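Long-range contacts in histone-lysine N-methyltransferase, H3 lysine-9 specific SUVH6 (Arabidopsis thaliana, PDB 6A5K), which transfers methyl groups from S-adenosylmethionine to the histone H3 tail and probably recognises methylated non-CG DNA through its SRA domain: residues A[173-178]-A[189-194]; A[249-254]-A[269-274]; A[463-468]-A[476-481]; A[15-20]-A[46-51]. The protein carries 1 engineered substitution. All coordinates share one frame; numbering follows the deposited sequence.

Interaction 1: residues A[173-178]-A[189-194]; sequences VIRGKH and NYVYDG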
# COMPACT_ATOMS: atom_id res chain seq x y z
N VAL A 173 -19.20 -3.97 8.45
CA VAL A 173 -18.38 -3.79 9.63
C VAL A 173 -16.98 -3.30 9.25
O VAL A 173 -16.26 -3.95 8.49
CB VAL A 173 -18.28 -5.09 10.45
CG1 VAL A 173 -17.17 -4.99 11.50
CG2 VAL A 173 -19.62 -5.40 11.10
N ILE A 174 -16.63 -2.12 9.76
CA ILE A 174 -15.28 -1.58 9.63
C ILE A 174 -14.61 -1.74 10.99
O ILE A 174 -15.05 -1.17 11.99
CB ILE A 174 -15.26 -0.10 9.19
CG1 ILE A 174 -15.87 0.07 7.78
CG2 ILE A 174 -13.85 0.47 9.19
CD1 ILE A 174 -17.37 0.27 7.78
N ARG A 175 -13.55 -2.54 11.03
CA ARG A 175 -12.87 -2.82 12.29
C ARG A 175 -11.69 -1.89 12.49
O ARG A 175 -10.82 -1.77 11.62
CB ARG A 175 -12.42 -4.29 12.32
CG ARG A 175 -11.71 -4.72 13.59
CD ARG A 175 -11.40 -6.22 13.56
NE ARG A 175 -10.53 -6.58 12.44
CZ ARG A 175 -9.21 -6.40 12.43
NH1 ARG A 175 -8.61 -5.88 13.48
NH2 ARG A 175 -8.50 -6.76 11.37
N GLY A 176 -11.66 -1.23 13.64
CA GLY A 176 -10.50 -0.43 14.02
C GLY A 176 -9.43 -1.35 14.57
O GLY A 176 -9.70 -2.17 15.44
N LYS A 177 -8.20 -1.22 14.05
CA LYS A 177 -7.11 -2.08 14.52
C LYS A 177 -6.68 -1.75 15.94
O LYS A 177 -6.20 -2.63 16.67
CB LYS A 177 -5.90 -1.95 13.60
CG LYS A 177 -6.06 -2.60 12.24
CD LYS A 177 -4.69 -2.81 11.60
CE LYS A 177 -4.79 -2.92 10.10
NZ LYS A 177 -3.49 -2.63 9.44
N HIS A 178 -6.83 -0.49 16.33
CA HIS A 178 -6.41 -0.04 17.65
C HIS A 178 -7.61 0.35 18.52
O HIS A 178 -7.48 0.45 19.74
CB HIS A 178 -5.45 1.14 17.52
CG HIS A 178 -4.49 1.01 16.38
ND1 HIS A 178 -3.36 0.22 16.44
CD2 HIS A 178 -4.50 1.56 15.14
CE1 HIS A 178 -2.71 0.29 15.29
NE2 HIS A 178 -3.38 1.10 14.49
N ASN A 189 -5.45 1.80 9.63
CA ASN A 189 -5.98 1.86 10.99
C ASN A 189 -7.38 1.26 11.05
O ASN A 189 -7.90 0.99 12.13
CB ASN A 189 -6.00 3.29 11.49
CG ASN A 189 -4.62 3.85 11.67
OD1 ASN A 189 -3.75 3.19 12.24
ND2 ASN A 189 -4.40 5.06 11.17
N TYR A 190 -7.96 1.05 9.88
CA TYR A 190 -9.30 0.50 9.75
C TYR A 190 -9.33 -0.55 8.66
O TYR A 190 -8.66 -0.41 7.64
CB TYR A 190 -10.32 1.61 9.44
CG TYR A 190 -10.32 2.72 10.45
CD1 TYR A 190 -9.52 3.85 10.27
CD2 TYR A 190 -11.09 2.63 11.61
CE1 TYR A 190 -9.51 4.87 11.22
CE2 TYR A 190 -11.08 3.64 12.55
CZ TYR A 190 -10.29 4.75 12.35
OH TYR A 190 -10.29 5.75 13.30
N VAL A 191 -10.11 -1.60 8.87
CA VAL A 191 -10.23 -2.69 7.90
C VAL A 191 -11.69 -3.02 7.62
O VAL A 191 -12.48 -3.21 8.54
CB VAL A 191 -9.52 -3.97 8.41
CG1 VAL A 191 -9.58 -5.08 7.37
CG2 VAL A 191 -8.07 -3.66 8.78
N TYR A 192 -12.05 -3.08 6.34
CA TYR A 192 -13.38 -3.54 5.94
C TYR A 192 -13.49 -5.06 6.07
O TYR A 192 -12.87 -5.81 5.30
CB TYR A 192 -13.71 -3.10 4.51
CG TYR A 192 -15.07 -3.61 4.07
CD1 TYR A 192 -16.17 -3.51 4.91
CD2 TYR A 192 -15.23 -4.22 2.83
CE1 TYR A 192 -17.41 -3.98 4.52
CE2 TYR A 192 -16.48 -4.70 2.44
CZ TYR A 192 -17.55 -4.57 3.28
OH TYR A 192 -18.78 -5.05 2.90
N ASP A 193 -14.29 -5.53 7.04
CA ASP A 193 -14.36 -6.96 7.33
C ASP A 193 -15.60 -7.63 6.73
O ASP A 193 -15.81 -8.83 6.91
CB ASP A 193 -14.33 -7.19 8.84
CG ASP A 193 -12.90 -7.29 9.38
OD1 ASP A 193 -11.96 -7.45 8.57
OD2 ASP A 193 -12.73 -7.22 10.61
N GLY A 194 -16.39 -6.86 6.00
CA GLY A 194 -17.50 -7.43 5.25
C GLY A 194 -18.88 -7.22 5.86
O GLY A 194 -19.08 -6.33 6.70
O HOH W 1 -9.59 -8.34 9.24
O HOH W 2 -7.93 1.99 14.67

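Interaction 2: residues A[249-254]-A[269-274]; sequences EGKEQS and LFTYTV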
# COMPACT_ATOMS: atom_id res chain seq x y z
N GLU A 249 18.87 -17.37 2.62
CA GLU A 249 19.80 -18.18 3.41
C GLU A 249 20.78 -17.34 4.23
O GLU A 249 21.98 -17.63 4.26
CB GLU A 249 20.56 -19.14 2.51
CG GLU A 249 19.72 -20.31 2.02
CD GLU A 249 20.39 -21.09 0.91
OE1 GLU A 249 20.51 -20.55 -0.21
OE2 GLU A 249 20.80 -22.25 1.15
N GLY A 250 20.28 -16.31 4.90
CA GLY A 250 21.07 -15.55 5.84
C GLY A 250 21.62 -14.24 5.30
O GLY A 250 22.15 -13.43 6.05
N LYS A 251 21.49 -14.03 3.99
CA LYS A 251 22.03 -12.83 3.36
C LYS A 251 21.18 -11.60 3.67
O LYS A 251 21.72 -10.54 3.98
CB LYS A 251 22.17 -13.04 1.86
CG LYS A 251 23.24 -14.06 1.49
CD LYS A 251 23.14 -14.48 0.03
CE LYS A 251 24.31 -15.37 -0.36
NZ LYS A 251 24.08 -16.04 -1.67
N GLU A 252 19.87 -11.75 3.57
CA GLU A 252 18.98 -10.68 4.02
C GLU A 252 19.01 -10.62 5.53
O GLU A 252 19.17 -11.64 6.20
CB GLU A 252 17.55 -10.90 3.52
CG GLU A 252 17.38 -10.84 2.01
CD GLU A 252 17.42 -9.43 1.45
OE1 GLU A 252 17.67 -8.48 2.23
OE2 GLU A 252 17.21 -9.27 0.23
N GLN A 253 18.86 -9.42 6.08
CA GLN A 253 18.89 -9.24 7.53
C GLN A 253 17.70 -9.93 8.19
O GLN A 253 17.76 -10.32 9.35
CB GLN A 253 18.94 -7.76 7.90
CG GLN A 253 19.97 -6.96 7.10
CD GLN A 253 21.33 -6.92 7.78
OE1 GLN A 253 21.89 -7.96 8.13
NE2 GLN A 253 21.87 -5.72 7.96
N SER A 254 16.62 -10.08 7.44
CA SER A 254 15.47 -10.86 7.87
C SER A 254 15.18 -11.97 6.86
O SER A 254 15.28 -11.75 5.65
CB SER A 254 14.24 -9.96 8.04
OG SER A 254 14.47 -8.97 9.02
N LEU A 269 15.53 -22.55 -8.73
CA LEU A 269 16.95 -22.48 -8.46
C LEU A 269 17.51 -21.15 -8.93
O LEU A 269 17.25 -20.73 -10.06
CB LEU A 269 17.66 -23.65 -9.15
CG LEU A 269 19.17 -23.77 -9.08
CD1 LEU A 269 19.58 -24.07 -7.65
CD2 LEU A 269 19.63 -24.88 -10.01
N PHE A 270 18.26 -20.48 -8.05
CA PHE A 270 18.98 -19.25 -8.38
C PHE A 270 19.89 -18.88 -7.22
O PHE A 270 19.73 -19.38 -6.11
CB PHE A 270 18.01 -18.09 -8.69
CG PHE A 270 17.32 -17.53 -7.48
CD1 PHE A 270 16.25 -18.19 -6.90
CD2 PHE A 270 17.75 -16.33 -6.92
CE1 PHE A 270 15.62 -17.68 -5.77
CE2 PHE A 270 17.12 -15.81 -5.80
CZ PHE A 270 16.06 -16.48 -5.23
N THR A 271 20.86 -18.00 -7.48
CA THR A 271 21.75 -17.53 -6.43
C THR A 271 21.24 -16.21 -5.83
O THR A 271 21.15 -15.20 -6.53
CB THR A 271 23.18 -17.33 -6.95
OG1 THR A 271 23.64 -18.55 -7.55
CG2 THR A 271 24.13 -16.94 -5.83
N TYR A 272 20.92 -16.22 -4.55
CA TYR A 272 20.38 -15.03 -3.92
C TYR A 272 21.47 -13.99 -3.74
O TYR A 272 22.55 -14.30 -3.25
CB TYR A 272 19.72 -15.33 -2.57
CG TYR A 272 18.76 -14.23 -2.16
CD1 TYR A 272 19.22 -13.06 -1.58
CD2 TYR A 272 17.40 -14.36 -2.39
CE1 TYR A 272 18.35 -12.04 -1.22
CE2 TYR A 272 16.51 -13.35 -2.05
CZ TYR A 272 16.99 -12.19 -1.46
OH TYR A 272 16.11 -11.19 -1.12
N THR A 273 21.18 -12.75 -4.13
CA THR A 273 22.15 -11.67 -4.00
C THR A 273 21.49 -10.40 -3.46
O THR A 273 20.46 -9.97 -3.97
CB THR A 273 22.81 -11.34 -5.35
OG1 THR A 273 23.14 -12.56 -6.03
CG2 THR A 273 24.07 -10.53 -5.13
N VAL A 274 22.09 -9.80 -2.44
CA VAL A 274 21.58 -8.53 -1.91
C VAL A 274 22.34 -7.34 -2.51
O VAL A 274 22.02 -6.19 -2.23
CB VAL A 274 21.67 -8.46 -0.37
CG1 VAL A 274 21.10 -9.72 0.26
CG2 VAL A 274 23.12 -8.26 0.07
O HOH W 3 21.54 -18.47 -2.55

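Interaction 3: residues A[463-468]-A[476-481]; sequences AQNVLY and PHVMFF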
# COMPACT_ATOMS: atom_id res chain seq x y z
N ALA A 463 7.70 1.19 -9.69
CA ALA A 463 9.15 1.31 -9.71
C ALA A 463 9.57 2.78 -9.67
O ALA A 463 8.95 3.63 -10.31
CB ALA A 463 9.73 0.63 -10.96
N GLN A 464 10.61 3.05 -8.90
CA GLN A 464 11.10 4.39 -8.67
C GLN A 464 12.62 4.39 -8.78
O GLN A 464 13.30 3.66 -8.05
CB GLN A 464 10.67 4.89 -7.29
CG GLN A 464 11.22 6.26 -6.90
CD GLN A 464 10.78 7.34 -7.87
OE1 GLN A 464 9.58 7.59 -8.03
NE2 GLN A 464 11.74 7.99 -8.53
N ASN A 465 13.14 5.21 -9.69
CA ASN A 465 14.59 5.34 -9.84
C ASN A 465 15.18 6.14 -8.69
O ASN A 465 14.68 7.22 -8.36
CB ASN A 465 14.93 6.01 -11.17
CG ASN A 465 14.67 5.10 -12.36
OD1 ASN A 465 14.53 3.89 -12.22
ND2 ASN A 465 14.62 5.69 -13.55
N VAL A 466 16.23 5.60 -8.07
CA VAL A 466 16.90 6.28 -6.95
C VAL A 466 18.41 6.28 -7.15
O VAL A 466 19.00 5.27 -7.55
CB VAL A 466 16.56 5.61 -5.58
CG1 VAL A 466 17.31 6.31 -4.43
CG2 VAL A 466 15.06 5.66 -5.32
N LEU A 467 19.03 7.42 -6.88
CA LEU A 467 20.49 7.52 -6.88
C LEU A 467 20.97 7.91 -5.48
O LEU A 467 20.36 8.77 -4.84
CB LEU A 467 20.96 8.55 -7.91
CG LEU A 467 20.72 8.17 -9.37
CD1 LEU A 467 20.89 9.37 -10.29
CD2 LEU A 467 21.66 7.03 -9.78
N TYR A 468 22.05 7.28 -5.01
CA TYR A 468 22.67 7.72 -3.75
C TYR A 468 24.17 7.41 -3.64
O TYR A 468 24.93 8.25 -3.16
CB TYR A 468 21.93 7.12 -2.55
CG TYR A 468 22.06 5.62 -2.37
CD1 TYR A 468 22.98 5.09 -1.49
CD2 TYR A 468 21.23 4.75 -3.06
CE1 TYR A 468 23.10 3.72 -1.32
CE2 TYR A 468 21.33 3.38 -2.89
CZ TYR A 468 22.28 2.87 -2.02
OH TYR A 468 22.39 1.51 -1.84
N PRO A 476 20.29 3.91 -12.52
CA PRO A 476 19.77 4.16 -11.18
C PRO A 476 19.36 2.86 -10.50
O PRO A 476 19.14 1.84 -11.17
CB PRO A 476 18.55 5.04 -11.45
CG PRO A 476 18.08 4.61 -12.80
CD PRO A 476 19.34 4.32 -13.57
N HIS A 477 19.29 2.89 -9.17
CA HIS A 477 18.68 1.81 -8.42
C HIS A 477 17.19 1.75 -8.73
O HIS A 477 16.53 2.79 -8.79
CB HIS A 477 18.90 1.99 -6.91
CG HIS A 477 20.33 1.93 -6.50
ND1 HIS A 477 20.97 0.75 -6.20
CD2 HIS A 477 21.26 2.91 -6.34
CE1 HIS A 477 22.23 1.00 -5.87
NE2 HIS A 477 22.42 2.31 -5.95
N VAL A 478 16.66 0.55 -8.93
CA VAL A 478 15.23 0.40 -9.15
C VAL A 478 14.57 0.00 -7.83
O VAL A 478 14.76 -1.11 -7.35
CB VAL A 478 14.94 -0.63 -10.26
CG1 VAL A 478 13.44 -0.94 -10.36
CG2 VAL A 478 15.47 -0.10 -11.60
N MSE A 479 13.84 0.94 -7.23
CA MSE A 479 13.26 0.74 -5.90
C MSE A 479 11.75 0.68 -5.99
O MSE A 479 11.13 1.59 -6.54
CB MSE A 479 13.68 1.88 -4.97
CG MSE A 479 15.20 2.15 -4.96
SE MSE A 479 16.15 0.58 -4.35
CE MSE A 479 17.71 1.44 -3.52
N PHE A 480 11.13 -0.35 -5.42
CA PHE A 480 9.67 -0.43 -5.44
C PHE A 480 9.02 0.24 -4.24
O PHE A 480 9.48 0.10 -3.11
CB PHE A 480 9.23 -1.89 -5.53
CG PHE A 480 9.70 -2.57 -6.77
CD1 PHE A 480 9.08 -2.32 -7.98
CD2 PHE A 480 10.77 -3.46 -6.72
CE1 PHE A 480 9.51 -2.95 -9.13
CE2 PHE A 480 11.21 -4.08 -7.87
CZ PHE A 480 10.58 -3.82 -9.08
N PHE A 481 7.93 0.97 -4.51
CA PHE A 481 7.14 1.64 -3.48
C PHE A 481 5.66 1.25 -3.57
O PHE A 481 5.14 1.03 -4.66
CB PHE A 481 7.24 3.17 -3.62
CG PHE A 481 8.56 3.74 -3.18
CD1 PHE A 481 9.64 3.79 -4.06
CD2 PHE A 481 8.71 4.25 -1.90
CE1 PHE A 481 10.85 4.32 -3.65
CE2 PHE A 481 9.93 4.79 -1.50
CZ PHE A 481 10.99 4.83 -2.37

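Interaction 4: residues A[15-20]-A[46-51]; sequences RLFHGV and FEASTI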
# COMPACT_ATOMS: atom_id res chain seq x y z
N ARG A 15 -5.84 6.95 -3.58
CA ARG A 15 -4.47 7.30 -3.95
C ARG A 15 -4.34 8.82 -4.08
O ARG A 15 -3.39 9.43 -3.57
CB ARG A 15 -4.08 6.57 -5.25
CG ARG A 15 -2.60 6.49 -5.53
CD ARG A 15 -2.32 5.56 -6.72
NE ARG A 15 -2.73 4.18 -6.44
CZ ARG A 15 -3.31 3.39 -7.34
NH1 ARG A 15 -3.55 3.83 -8.56
NH2 ARG A 15 -3.64 2.15 -7.01
N LEU A 16 -5.32 9.43 -4.75
CA LEU A 16 -5.38 10.88 -4.89
C LEU A 16 -5.47 11.55 -3.51
O LEU A 16 -4.73 12.50 -3.22
CB LEU A 16 -6.58 11.27 -5.75
CG LEU A 16 -6.73 12.75 -6.10
CD1 LEU A 16 -5.62 13.19 -7.06
CD2 LEU A 16 -8.11 13.02 -6.69
N PHE A 17 -6.36 11.04 -2.67
CA PHE A 17 -6.50 11.55 -1.31
C PHE A 17 -5.17 11.54 -0.54
O PHE A 17 -4.76 12.56 0.04
CB PHE A 17 -7.55 10.74 -0.54
CG PHE A 17 -7.61 11.07 0.92
CD1 PHE A 17 -8.21 12.24 1.35
CD2 PHE A 17 -7.06 10.22 1.86
CE1 PHE A 17 -8.28 12.55 2.69
CE2 PHE A 17 -7.12 10.52 3.21
CZ PHE A 17 -7.73 11.70 3.62
N HIS A 18 -4.49 10.40 -0.53
CA HIS A 18 -3.24 10.32 0.21
C HIS A 18 -2.14 11.18 -0.42
O HIS A 18 -1.28 11.72 0.29
CB HIS A 18 -2.79 8.86 0.36
CG HIS A 18 -3.54 8.14 1.43
ND1 HIS A 18 -3.25 8.29 2.77
CD2 HIS A 18 -4.61 7.31 1.37
CE1 HIS A 18 -4.09 7.57 3.48
NE2 HIS A 18 -4.93 6.96 2.66
N GLY A 19 -2.19 11.32 -1.74
CA GLY A 19 -1.26 12.20 -2.43
C GLY A 19 -1.41 13.62 -1.93
O GLY A 19 -0.42 14.28 -1.59
N VAL A 20 -2.65 14.09 -1.85
CA VAL A 20 -2.92 15.43 -1.35
C VAL A 20 -2.52 15.59 0.12
O VAL A 20 -1.89 16.60 0.49
CB VAL A 20 -4.42 15.80 -1.53
CG1 VAL A 20 -4.72 17.14 -0.86
CG2 VAL A 20 -4.76 15.84 -3.01
N PHE A 46 -8.45 16.34 6.95
CA PHE A 46 -9.58 17.25 6.83
C PHE A 46 -9.42 18.17 5.61
O PHE A 46 -10.36 18.35 4.82
CB PHE A 46 -9.73 18.08 8.10
CG PHE A 46 -11.03 18.81 8.20
CD1 PHE A 46 -12.11 18.24 8.85
CD2 PHE A 46 -11.17 20.08 7.65
CE1 PHE A 46 -13.31 18.92 8.95
CE2 PHE A 46 -12.38 20.76 7.75
CZ PHE A 46 -13.44 20.18 8.40
N GLU A 47 -8.23 18.75 5.46
CA GLU A 47 -7.95 19.66 4.35
C GLU A 47 -8.01 18.95 3.00
O GLU A 47 -8.60 19.48 2.04
CB GLU A 47 -6.59 20.33 4.55
CG GLU A 47 -6.52 21.21 5.79
CD GLU A 47 -5.27 22.07 5.85
OE1 GLU A 47 -4.44 22.00 4.93
OE2 GLU A 47 -5.13 22.83 6.84
N ALA A 48 -7.42 17.76 2.94
CA ALA A 48 -7.47 16.94 1.73
C ALA A 48 -8.90 16.58 1.38
O ALA A 48 -9.29 16.61 0.21
CB ALA A 48 -6.62 15.67 1.90
N SER A 49 -9.68 16.22 2.40
CA SER A 49 -11.09 15.89 2.21
C SER A 49 -11.83 17.07 1.61
O SER A 49 -12.63 16.90 0.69
CB SER A 49 -11.75 15.47 3.53
OG SER A 49 -11.19 14.27 4.03
N THR A 50 -11.59 18.27 2.14
CA THR A 50 -12.25 19.46 1.63
C THR A 50 -11.90 19.69 0.16
O THR A 50 -12.78 19.98 -0.66
CB THR A 50 -11.87 20.72 2.44
OG1 THR A 50 -12.41 20.60 3.77
CG2 THR A 50 -12.43 21.97 1.79
N ILE A 51 -10.62 19.52 -0.17
CA ILE A 51 -10.17 19.71 -1.55
C ILE A 51 -10.83 18.72 -2.51
O ILE A 51 -11.32 19.10 -3.57
CB ILE A 51 -8.63 19.61 -1.64
CG1 ILE A 51 -7.99 20.81 -0.94
CG2 ILE A 51 -8.18 19.56 -3.09
CD1 ILE A 51 -6.51 20.66 -0.69

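Interaction 1: residues A[173-178]-A[189-194]
Two neighbouring antiparallel strands of the SRA domain's mixed sheet meet here, with Arg-175 and Val-191 as their central hydrogen-bonded pair. Arg-175 N gives a bond of 2.8 Å to Val-191 O, and Val-191 N returns one to Arg-175 O. Past the end of strand 171-176, Lys-177 N still bonds Asn-189 O at 2.9 Å, approaching from above the carbonyl plane. On the face of Arg-175 and Val-191, the arginine chain runs out with CG anti to the backbone N (chi1 -179°) and bends at chi3 (60°), which turns its head back over the partner strand. NE then meets Asp-193 OD2 at 2.9 Å in a salt bridge. The acid uses its syn lone pair and lies close to the guanidinium plane, the two flat groups being only 23° apart. Water 1 completes the ring, accepting from Arg-175 NH2 and donating to Asp-193 OD1 at 2.6 Å. A leucine in place of Arg-175 would probably leave the buried Asp-193 without its charge mate and water 1 without this donor. Beside this pair Val-191 CG2 rests on the aliphatic Lys-177 CE at 3.6 Å, while the lysine's ammonium continues to Glu-77. On the other face Ile-174 CG2 packs on Tyr-190 CB at 3.7 Å, and side-chain-free Gly-176 brings its CA to 3.9 Å from Tyr-190 CD2. A classic beta bulge sets Asn-189 and Tyr-190 together opposite Phe-78, strand 105-113 pairs with the far edge of 171-176, helix 81-87 lies over Ile-174 and Tyr-190, and Trp-228 of helix 227-234 touches Arg-175 and Asp-193.

Interaction 2: residues A[249-254]-A[269-274]
Hydrogen bonds from Lys-251 and Tyr-272 carry most of this surface contact. Lys-251 stretches its chain fully beyond CG and sets NZ 2.8 Å from Tyr-272 O, approaching in the carbonyl plane. Such a long, flexible chain suits an exposed position, since it can cross to a backbone oxygen from a surface residue. The second bond runs the other way: Tyr-272 OH donates to Glu-252 OE2 over 2.6 Å. Here the carboxylate offers its anti lone pair, the one turned away from OE1. OE2 lies at the edge of the phenol, near the ring plane, yet the carboxylate itself stands at 76° to that ring. A bend at chi2 (-75°) folds the glutamate so that its end comes to the phenol. The hydroxyl also accepts from Val-449 N, so this buried polar atom has both a donor and an acceptor.

These bonds join the loop between strands 242-244 and 257-259 to the short strand 271-272, within the pre-SET region. That strand pairs in parallel with 446-447 of the SET domain, and the Tyr-272 side chain lies about 12 Å from the bound S-adenosylmethionine.

One link is made by solvent: water 3 accepts from Tyr-272 N at 3.1 Å and donates to Glu-249 OE1 over a longer 3.3 Å.

Beyond these bonds there is only van der Waals contact: the CG1 methyl of Val-274 lies 3.8 Å from the methylene Lys-251 CB and near the carboxylate of Glu-252. Further along the lysine, CD passes 4.4 Å from Tyr-272 CB, beside the carbonyl that NZ grips.

Interaction 3: residues A[463-468]-A[476-481]
Val-466 and His-477 form a hydrogen-bonded pair in a beta hairpin of the SET domain, made by strands 461-467 and 477-482. Val-466 N to His-477 O and His-477 N to Val-466 O each span 2.9 Å; Gln-464 and Met-479, a selenomethionine, form the next hydrogen-bonded pair, with the non-hydrogen-bonded pair Asn-465 and Val-478 between. The face bearing Val-466, His-477, Gln-464 and Met-479 is densely packed. Val-466 CG2 presses on Met-479 CG at 3.5 Å, the two side chains crossing at about a right angle, and beyond the strand end Tyr-468 makes an offset stack on His-477, with centroids 4.7 Å apart and planes at 27°. Tyr-468 CG takes the crowded position between its backbone N and carbonyl carbon (chi1 68°), which brings the ring back over the imidazole, Tyr-468 CE2 standing 3.4 Å from His-477 NE2. The histidine suits this place because both nitrogens have partners, Glu-381 at ND1 and Asp-469 at NE2, two carboxylates that would probably favour its protonated form. An alanine at His-477 is likely to leave both acids without their shared mate and the Tyr-468 ring without its support.

The opposite face, partly open to solvent at Ala-463 and Asn-465, is looser around Ala-463, whose CB stays 4.0 Å from Phe-480 CE1 and 4.1 Å from Val-478 CG1. Its one close spot is Asn-465 CG, 3.5 Å from Pro-476 CG. Back on the dense face, Gln-464 bends at chi2 and turns its amide toward Lys-326 O and its own strand, where Gln-464 NE2 gives Asn-465 O a nearly straight bond of 3.0 Å.

Interaction 4: residues A[15-20]-A[46-51]
Helix segments 15-20 and 46-51 cross at 127° between their N-to-C directions, with axes 9.1 Å apart at closest approach. The backbones come nearest at Val-20 and Ala-48, whose CA atoms are 5.7 Å apart. On each side the contact residues are separated by about one helical turn, Phe-17 with Val-20 and Ala-48 with Ile-51, and this spacing presents a single flank of each helix to the other. No hydrogen bond passes between the segments; the interface is held by apolar packing.

Ala-48 is the centre. Its methyl CB lies 3.6 Å from Phe-17 CE1 and 3.7 Å from Val-20 CG1, and such a small side chain suits the point where the helices are closest. Phe-17 leaves its helix with CG anti to the backbone N (chi1 171°), and its far ring atoms reach the partner although the chain starts off to the side. CE1 also comes within 3.6 Å of Ser-49 OG, a plain van der Waals meeting: the hydroxyl is bonded to Asp-45 O one turn back, which lets a polar serine sit in a buried place. Val-20, a compact branched residue, points its CG1 branch at the partner helix and meets Ile-51 CD1 at 4.0 Å, so the longer isoleucine widens the patch past the alanine.

Other helices close round the pair. Ile-86 of helix 81-87, in the SRA region, touches both Phe-17 and Ser-49; Met-417 and Leu-420 of helix 412-420, in the SET region, lie against Leu-16 and Val-20; and Leu-52, one residue further along helix 44-54, packs on Phe-17 and Val-20.

How the interactions relate
From the N terminus, interaction 4 comes first: segments 15-20 and 46-51 meet with 25 residues between them, bringing helix 44-54 across helix 5-29. Interaction 1 follows, closing a short connection between strands 171-176 and 190-205 of the SRA sheet. Interaction 2 then ties a loop of the pre-SET region to strand 271-272, and interaction 3 closes the hairpin of the SET domain. The four run in series, so none nests in or crosses another, and none touches. Interactions 1 and 3 lie on opposite sides of the chain's centre, their centres about 33 Å apart; interaction 4 lies between the SRA side (interaction 1) and the SET side (interaction 3), with nearest atoms about 8 and 9 Å away.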